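DNA ligase (Archaeoglobus fulgidus, PDB 3GDE) probably seals nicks in double-stranded DNA during replication, recombination and repair, using ATP to join a 3'-hydroxyl to a 5'-phosphate. Local coordinates at residues 450-455 with 459-464; 518-523 with 540-545. All blocks are in the same frame, centred on the assembly; numbering follows the deposited sequence.

Interaction 1: 450-455 with 459-464; sequences ELACLD and GKLLKV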
ATOM      1  N   GLU A 450      11.286  -1.923  16.529  1.00 29.86           N
ATOM      2  CA  GLU A 450      11.897  -0.828  15.761  1.00 29.55           C
ATOM      3  C   GLU A 450      10.972  -0.436  14.620  1.00 28.66           C
ATOM      4  O   GLU A 450      10.426  -1.312  13.933  1.00 28.09           O
ATOM      5  CB  GLU A 450      13.247  -1.261  15.194  1.00 29.83           C
ATOM      6  CG  GLU A 450      14.278  -1.612  16.238  1.00 32.92           C
ATOM      7  CD  GLU A 450      14.659  -0.414  17.086  1.00 37.46           C
ATOM      8  OE1 GLU A 450      14.550  -0.497  18.328  1.00 39.29           O
ATOM      9  OE2 GLU A 450      15.056   0.619  16.506  1.00 40.86           O
ATOM     10  N   LEU A 451      10.807   0.871  14.415  1.00 27.75           N
ATOM     11  CA  LEU A 451       9.788   1.386  13.492  1.00 27.37           C
ATOM     12  C   LEU A 451      10.385   2.275  12.417  1.00 27.04           C
ATOM     13  O   LEU A 451      11.264   3.095  12.693  1.00 27.12           O
ATOM     14  CB  LEU A 451       8.700   2.160  14.248  1.00 27.18           C
ATOM     15  CG  LEU A 451       7.991   1.502  15.437  1.00 27.17           C
ATOM     16  CD1 LEU A 451       7.203   2.558  16.196  1.00 27.84           C
ATOM     17  CD2 LEU A 451       7.097   0.344  15.023  1.00 26.05           C
ATOM     18  N   ALA A 452       9.900   2.117  11.188  1.00 26.43           N
ATOM     19  CA  ALA A 452      10.463   2.853  10.063  1.00 26.26           C
ATOM     20  C   ALA A 452       9.398   3.423   9.153  1.00 26.20           C
ATOM     21  O   ALA A 452       8.352   2.810   8.945  1.00 26.16           O
ATOM     22  CB  ALA A 452      11.428   1.967   9.267  1.00 25.98           C
ATOM     23  N   CYS A 453       9.671   4.612   8.631  1.00 26.66           N
ATOM     24  CA  CYS A 453       8.847   5.213   7.598  1.00 27.09           C
ATOM     25  C   CYS A 453       9.461   4.907   6.215  1.00 27.33           C
ATOM     26  O   CYS A 453      10.578   4.411   6.124  1.00 27.22           O
ATOM     27  CB  CYS A 453       8.702   6.724   7.835  1.00 26.95           C
ATOM     28  SG  CYS A 453      10.174   7.709   7.514  1.00 26.69           S
ATOM     29  N   LEU A 454       8.724   5.219   5.154  1.00 27.77           N
ATOM     30  CA  LEU A 454       9.122   4.892   3.795  1.00 28.59           C
ATOM     31  C   LEU A 454       9.670   6.086   2.995  1.00 29.13           C
ATOM     32  O   LEU A 454       9.122   7.185   3.036  1.00 29.57           O
ATOM     33  CB  LEU A 454       7.933   4.257   3.065  1.00 28.40           C
ATOM     34  CG  LEU A 454       8.096   3.916   1.577  1.00 28.70           C
ATOM     35  CD1 LEU A 454       8.862   2.598   1.380  1.00 25.64           C
ATOM     36  CD2 LEU A 454       6.718   3.887   0.893  1.00 27.00           C
ATOM     37  N   ASP A 455      10.772   5.862   2.285  1.00 29.86           N
ATOM     38  CA  ASP A 455      11.246   6.804   1.283  1.00 30.17           C
ATOM     39  C   ASP A 455      10.662   6.320  -0.039  1.00 30.30           C
ATOM     40  O   ASP A 455      11.101   5.303  -0.572  1.00 30.31           O
ATOM     41  CB  ASP A 455      12.778   6.813   1.248  1.00 31.09           C
ATOM     42  CG  ASP A 455      13.357   7.742   0.166  1.00 32.04           C
ATOM     43  OD1 ASP A 455      12.618   8.217  -0.722  1.00 33.18           O
ATOM     44  OD2 ASP A 455      14.576   7.993   0.205  1.00 35.45           O
ATOM     45  N   GLY A 459      12.273   3.379  -2.094  1.00 30.22           N
ATOM     46  CA  GLY A 459      11.653   2.280  -1.347  1.00 30.85           C
ATOM     47  C   GLY A 459      12.396   1.867  -0.075  1.00 31.19           C
ATOM     48  O   GLY A 459      12.071   0.852   0.546  1.00 31.23           O
ATOM     49  N   LYS A 460      13.409   2.632   0.310  1.00 31.67           N
ATOM     50  CA  LYS A 460      14.161   2.330   1.531  1.00 32.52           C
ATOM     51  C   LYS A 460      13.348   2.671   2.786  1.00 32.15           C
ATOM     52  O   LYS A 460      12.522   3.581   2.767  1.00 32.04           O
ATOM     53  CB  LYS A 460      15.511   3.049   1.522  1.00 32.57           C
ATOM     54  CG  LYS A 460      16.509   2.428   0.540  1.00 35.12           C
ATOM     55  CD  LYS A 460      17.532   3.432   0.033  1.00 37.95           C
ATOM     56  CE  LYS A 460      18.859   3.278   0.728  1.00 41.32           C
ATOM     57  NZ  LYS A 460      19.953   3.974  -0.024  1.00 42.96           N
ATOM     58  N   LEU A 461      13.572   1.917   3.860  1.00 32.26           N
ATOM     59  CA  LEU A 461      12.909   2.169   5.141  1.00 32.51           C
ATOM     60  C   LEU A 461      13.842   2.947   6.048  1.00 32.66           C
ATOM     61  O   LEU A 461      14.966   2.505   6.316  1.00 32.94           O
ATOM     62  CB  LEU A 461      12.488   0.866   5.834  1.00 32.68           C
ATOM     63  CG  LEU A 461      11.162   0.151   5.553  1.00 32.86           C
ATOM     64  CD1 LEU A 461      10.144   1.025   4.795  1.00 33.07           C
ATOM     65  CD2 LEU A 461      11.403  -1.119   4.812  1.00 33.86           C
ATOM     66  N   LEU A 462      13.381   4.107   6.509  1.00 32.67           N
ATOM     67  CA  LEU A 462      14.175   4.962   7.378  1.00 32.76           C
ATOM     68  C   LEU A 462      13.637   4.896   8.809  1.00 32.96           C
ATOM     69  O   LEU A 462      12.470   5.232   9.066  1.00 32.80           O
ATOM     70  CB  LEU A 462      14.202   6.407   6.851  1.00 32.83           C
ATOM     71  CG  LEU A 462      14.491   6.643   5.356  1.00 33.42           C
ATOM     72  CD1 LEU A 462      14.429   8.122   4.993  1.00 33.25           C
ATOM     73  CD2 LEU A 462      15.842   6.081   4.961  1.00 34.70           C
ATOM     74  N   LYS A 463      14.492   4.439   9.728  1.00 33.18           N
ATOM     75  CA  LYS A 463      14.139   4.317  11.145  1.00 33.47           C
ATOM     76  C   LYS A 463      13.692   5.640  11.739  1.00 33.16           C
ATOM     77  O   LYS A 463      14.225   6.696  11.418  1.00 32.94           O
ATOM     78  CB  LYS A 463      15.290   3.750  11.974  1.00 33.77           C
ATOM     79  CG  LYS A 463      15.333   2.241  12.006  1.00 35.65           C
ATOM     80  CD  LYS A 463      15.913   1.748  13.330  1.00 39.68           C
ATOM     81  CE  LYS A 463      16.310   0.287  13.238  1.00 41.77           C
ATOM     82  NZ  LYS A 463      16.862  -0.218  14.527  1.00 43.69           N
ATOM     83  N   VAL A 464      12.717   5.558  12.629  1.00 32.86           N
ATOM     84  CA  VAL A 464      12.045   6.739  13.123  1.00 32.99           C
ATOM     85  C   VAL A 464      11.776   6.626  14.638  1.00 33.02           C
ATOM     86  O   VAL A 464      11.487   7.611  15.308  1.00 33.03           O
ATOM     87  CB  VAL A 464      10.793   7.003  12.243  1.00 32.85           C
ATOM     88  CG1 VAL A 464       9.504   6.993  13.024  1.00 32.98           C
ATOM     89  CG2 VAL A 464      10.975   8.254  11.417  1.00 32.63           C
TER
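E450 and K463 are brought together by a bend in each chain. E450 folds at chi2 (-64°), and K463 bends at its own chi2 (-149°) before running out extended. The two side chains cross at a slant and form a salt bridge, with K463 NZ 2.8 Å from E450 OE2. The ammonium comes from above the carboxylate plane. The pair lies partway along a beta hairpin, strands 446-454 and 461-467, of the OB-fold domain, away from the turn. An alanine here removes the carboxylate and would probably leave K463 NZ without its mate and the lysine chain freer to turn. R466 reaches the other carboxylate oxygen, E450 OE1, in a long and weak ion pair.

The strands are antiparallel. C453 and L462 form a hydrogen-bonded pair: C453 N gives to L462 O at 2.9 Å, and L462 N gives to C453 O at 2.8 Å. V464 N gives to L451 O farther along the ladder. A452 with K463 and L454 with L461 are the non-hydrogen-bonded pairs, and their side chains share one face of the sheet. There L461 CB packs on A452 CB at 3.8 Å, and the methyl ends L461 CD1 and L454 CD1 meet at 4.0 Å. V433 and V431 of strand 428-437 add to this face.

At the turn, D455 N gives a straight bond to K460 O (171° at the hydrogen). G459 N gives only a weak one to D455 O. D455 OD1 accepts from V457 N, two residues on, an Asx turn. C453 and L462 share the other face of the sheet. C453 SG lies 4.0 Å from V464 CG2 and 4.3 Å from L462 CB.

Interaction 2: 518-523 with 540-545; sequences SGYALR and DTIERV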
ATOM      1  N   SER A 518      16.649   8.552   9.352  1.00 41.11           N
ATOM      2  CA  SER A 518      15.546   9.419   8.935  1.00 39.81           C
ATOM      3  C   SER A 518      15.771  10.890   9.278  1.00 38.91           C
ATOM      4  O   SER A 518      15.239  11.767   8.610  1.00 38.70           O
ATOM      5  CB  SER A 518      14.229   8.948   9.559  1.00 39.69           C
ATOM      6  OG  SER A 518      14.203   9.215  10.954  1.00 38.90           O
ATOM      7  N   GLY A 519      16.553  11.143  10.324  1.00 38.33           N
ATOM      8  CA  GLY A 519      16.735  12.489  10.862  1.00 37.30           C
ATOM      9  C   GLY A 519      15.663  12.873  11.876  1.00 36.69           C
ATOM     10  O   GLY A 519      15.567  14.031  12.271  1.00 36.87           O
ATOM     11  N   TYR A 520      14.856  11.899  12.297  1.00 36.06           N
ATOM     12  CA  TYR A 520      13.713  12.138  13.186  1.00 35.26           C
ATOM     13  C   TYR A 520      13.561  11.027  14.204  1.00 34.84           C
ATOM     14  O   TYR A 520      13.933   9.884  13.948  1.00 34.62           O
ATOM     15  CB  TYR A 520      12.407  12.296  12.391  1.00 35.10           C
ATOM     16  CG  TYR A 520      12.422  13.478  11.454  1.00 34.74           C
ATOM     17  CD1 TYR A 520      12.146  14.758  11.918  1.00 34.88           C
ATOM     18  CD2 TYR A 520      12.734  13.321  10.106  1.00 34.75           C
ATOM     19  CE1 TYR A 520      12.173  15.860  11.065  1.00 34.98           C
ATOM     20  CE2 TYR A 520      12.769  14.412   9.244  1.00 35.42           C
ATOM     21  CZ  TYR A 520      12.487  15.682   9.732  1.00 35.50           C
ATOM     22  OH  TYR A 520      12.518  16.773   8.885  1.00 36.35           O
ATOM     23  N   ALA A 521      13.012  11.375  15.364  1.00 34.34           N
ATOM     24  CA  ALA A 521      12.732  10.399  16.409  1.00 33.82           C
ATOM     25  C   ALA A 521      11.370  10.671  17.031  1.00 33.48           C
ATOM     26  O   ALA A 521      11.006  11.827  17.276  1.00 33.81           O
ATOM     27  CB  ALA A 521      13.821  10.426  17.469  1.00 33.71           C
ATOM     28  N   LEU A 522      10.613   9.607  17.277  1.00 32.74           N
ATOM     29  CA  LEU A 522       9.346   9.736  17.984  1.00 32.25           C
ATOM     30  C   LEU A 522       9.594   9.814  19.491  1.00 32.23           C
ATOM     31  O   LEU A 522      10.342   9.001  20.063  1.00 32.03           O
ATOM     32  CB  LEU A 522       8.401   8.577  17.656  1.00 32.04           C
ATOM     33  CG  LEU A 522       8.010   8.331  16.193  1.00 31.96           C
ATOM     34  CD1 LEU A 522       7.038   7.166  16.118  1.00 31.52           C
ATOM     35  CD2 LEU A 522       7.402   9.571  15.549  1.00 30.96           C
ATOM     36  N   ARG A 523       8.974  10.817  20.113  1.00 31.81           N
ATOM     37  CA  ARG A 523       8.975  10.992  21.560  1.00 31.59           C
ATOM     38  C   ARG A 523       7.681  10.375  22.104  1.00 30.66           C
ATOM     39  O   ARG A 523       6.582  10.735  21.683  1.00 30.59           O
ATOM     40  CB  ARG A 523       9.081  12.486  21.889  1.00 32.11           C
ATOM     41  CG  ARG A 523       9.133  12.858  23.365  1.00 35.56           C
ATOM     42  CD  ARG A 523      10.569  12.902  23.928  1.00 39.75           C
ATOM     43  NE  ARG A 523      10.570  13.146  25.371  1.00 42.79           N
ATOM     44  CZ  ARG A 523      11.502  12.723  26.227  1.00 44.82           C
ATOM     45  NH1 ARG A 523      12.547  12.013  25.810  1.00 43.83           N
ATOM     46  NH2 ARG A 523      11.379  13.009  27.525  1.00 46.60           N
ATOM     47  N   ASP A 540       3.546   5.318   6.247  1.00 31.15           N
ATOM     48  CA  ASP A 540       3.726   6.749   6.080  1.00 31.16           C
ATOM     49  C   ASP A 540       5.136   7.090   5.621  1.00 30.94           C
ATOM     50  O   ASP A 540       6.104   6.430   5.999  1.00 30.39           O
ATOM     51  CB  ASP A 540       3.327   7.498   7.349  1.00 31.25           C
ATOM     52  CG  ASP A 540       1.819   7.580   7.508  1.00 32.04           C
ATOM     53  OD1 ASP A 540       1.182   8.351   6.745  1.00 34.82           O
ATOM     54  OD2 ASP A 540       1.271   6.866   8.373  1.00 29.76           O
ATOM     55  N   THR A 541       5.222   8.110   4.773  1.00 31.06           N
ATOM     56  CA  THR A 541       6.457   8.459   4.078  1.00 31.36           C
ATOM     57  C   THR A 541       7.300   9.440   4.875  1.00 31.91           C
ATOM     58  O   THR A 541       6.780  10.153   5.742  1.00 32.09           O
ATOM     59  CB  THR A 541       6.152   9.055   2.683  1.00 31.45           C
ATOM     60  OG1 THR A 541       5.342  10.231   2.827  1.00 31.12           O
ATOM     61  CG2 THR A 541       5.415   8.041   1.814  1.00 30.23           C
ATOM     62  N   ILE A 542       8.602   9.469   4.592  1.00 32.38           N
ATOM     63  CA  ILE A 542       9.497  10.475   5.186  1.00 32.94           C
ATOM     64  C   ILE A 542       8.991  11.921   4.986  1.00 33.62           C
ATOM     65  O   ILE A 542       9.166  12.775   5.863  1.00 33.72           O
ATOM     66  CB  ILE A 542      10.967  10.306   4.694  1.00 32.86           C
ATOM     67  CG1 ILE A 542      11.914  11.276   5.413  1.00 33.00           C
ATOM     68  CG2 ILE A 542      11.078  10.447   3.165  1.00 32.79           C
ATOM     69  CD1 ILE A 542      12.006  11.064   6.917  1.00 32.58           C
ATOM     70  N   GLU A 543       8.352  12.172   3.843  1.00 34.14           N
ATOM     71  CA  GLU A 543       7.711  13.454   3.556  1.00 35.41           C
ATOM     72  C   GLU A 543       6.583  13.776   4.544  1.00 35.00           C
ATOM     73  O   GLU A 543       6.485  14.903   5.022  1.00 35.07           O
ATOM     74  CB  GLU A 543       7.201  13.494   2.107  1.00 35.11           C
ATOM     75  CG  GLU A 543       6.487  14.786   1.705  1.00 36.89           C
ATOM     76  CD  GLU A 543       6.419  15.001   0.190  1.00 37.92           C
ATOM     77  OE1 GLU A 543       6.520  14.010  -0.587  1.00 40.61           O
ATOM     78  OE2 GLU A 543       6.257  16.176  -0.220  1.00 41.13           O
ATOM     79  N   ARG A 544       5.743  12.786   4.848  1.00 35.05           N
ATOM     80  CA  ARG A 544       4.690  12.946   5.848  1.00 35.05           C
ATOM     81  C   ARG A 544       5.278  13.333   7.217  1.00 34.86           C
ATOM     82  O   ARG A 544       4.843  14.311   7.836  1.00 34.60           O
ATOM     83  CB  ARG A 544       3.841  11.675   5.964  1.00 35.08           C
ATOM     84  CG  ARG A 544       2.609  11.817   6.876  1.00 36.63           C
ATOM     85  CD  ARG A 544       1.322  12.085   6.081  1.00 38.71           C
ATOM     86  NE  ARG A 544       0.247  12.656   6.900  1.00 39.47           N
ATOM     87  CZ  ARG A 544      -0.596  11.951   7.654  1.00 41.33           C
ATOM     88  NH1 ARG A 544      -0.499  10.628   7.717  1.00 42.19           N
ATOM     89  NH2 ARG A 544      -1.541  12.572   8.357  1.00 41.21           N
ATOM     90  N   VAL A 545       6.267  12.565   7.673  1.00 34.46           N
ATOM     91  CA  VAL A 545       6.912  12.807   8.961  1.00 34.23           C
ATOM     92  C   VAL A 545       7.451  14.244   9.032  1.00 34.98           C
ATOM     93  O   VAL A 545       7.210  14.957  10.015  1.00 34.69           O
ATOM     94  CB  VAL A 545       8.027  11.748   9.261  1.00 34.01           C
ATOM     95  CG1 VAL A 545       8.732  12.037  10.596  1.00 32.77           C
ATOM     96  CG2 VAL A 545       7.440  10.343   9.263  1.00 32.53           C
TER
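Y520 meets two aliphatic side chains of the helix start, each turned differently against it. The chain of I542 crosses that of Y520 at about a right angle. Its end methyl, I542 CD1, rests 4.0 Å from Y520 CD2 and close to the next ring carbon, CE2. V545 instead runs past Y520 in the opposite direction. Its methyl V545 CG1 lies 4.1 Å from Y520 CG and touches CB as well, at the root of the ring. Both methyls approach the ring obliquely. I542 CG1 stands anti to the backbone N (chi1 -175°), and the turn at chi2 (63°) then sets CD1 against the ring. The same methyl also touches S518, at 3.7 Å from S518 O and 4.0 Å from S518 CB. This small, buried, apolar contact seats the start of the C-terminal helix 542-550 against strand 520-523 of the OB-fold domain.

Both segments are shaped by polar groups of their own. S518 OG accepts from Y520 N at 3.1 Å, an ST turn that sets up the entry to strand 520-523. The same hydroxyl also gives a hydrogen bond to K463 O. In the other segment T541 is the N-cap of the helix, and its OG1 accepts from R544 N at 3.3 Å. R544 NH1 makes a salt bridge to D540 OD1 at 3.0 Å, with the oxygen in the guanidinium plane. R544 has a second carboxylate partner in E426.

Strand 520-523 pairs with strand 509-512, from which I510 and K512 pack on Y520. Y549, a later residue of helix 542-550, meets the Y520 ring with the planes at about 55°. I542 also rests on L462 of strand 461-467, so the helix start packs against both the hairpin and strand 520-523.

Interactions 1 and 2 touch, with centres about 8 Å apart, and the backbone joins them at two places. L454 O, on the first strand of the hairpin, is 2.8 Å from I542 N, a probable hydrogen bond to the first turn of helix 542-550. V464 O is 2.9 Å from L522 N, probably a second such bond. Between them, C453 packs on I542 and V545, so the hairpin and the C-terminal helix share one apolar layer. The predicted ATP site is near but not in contact. The side chain of L454 is about 11 Å from that of R272, and the side chain of V545 is about 11 Å from that of R414.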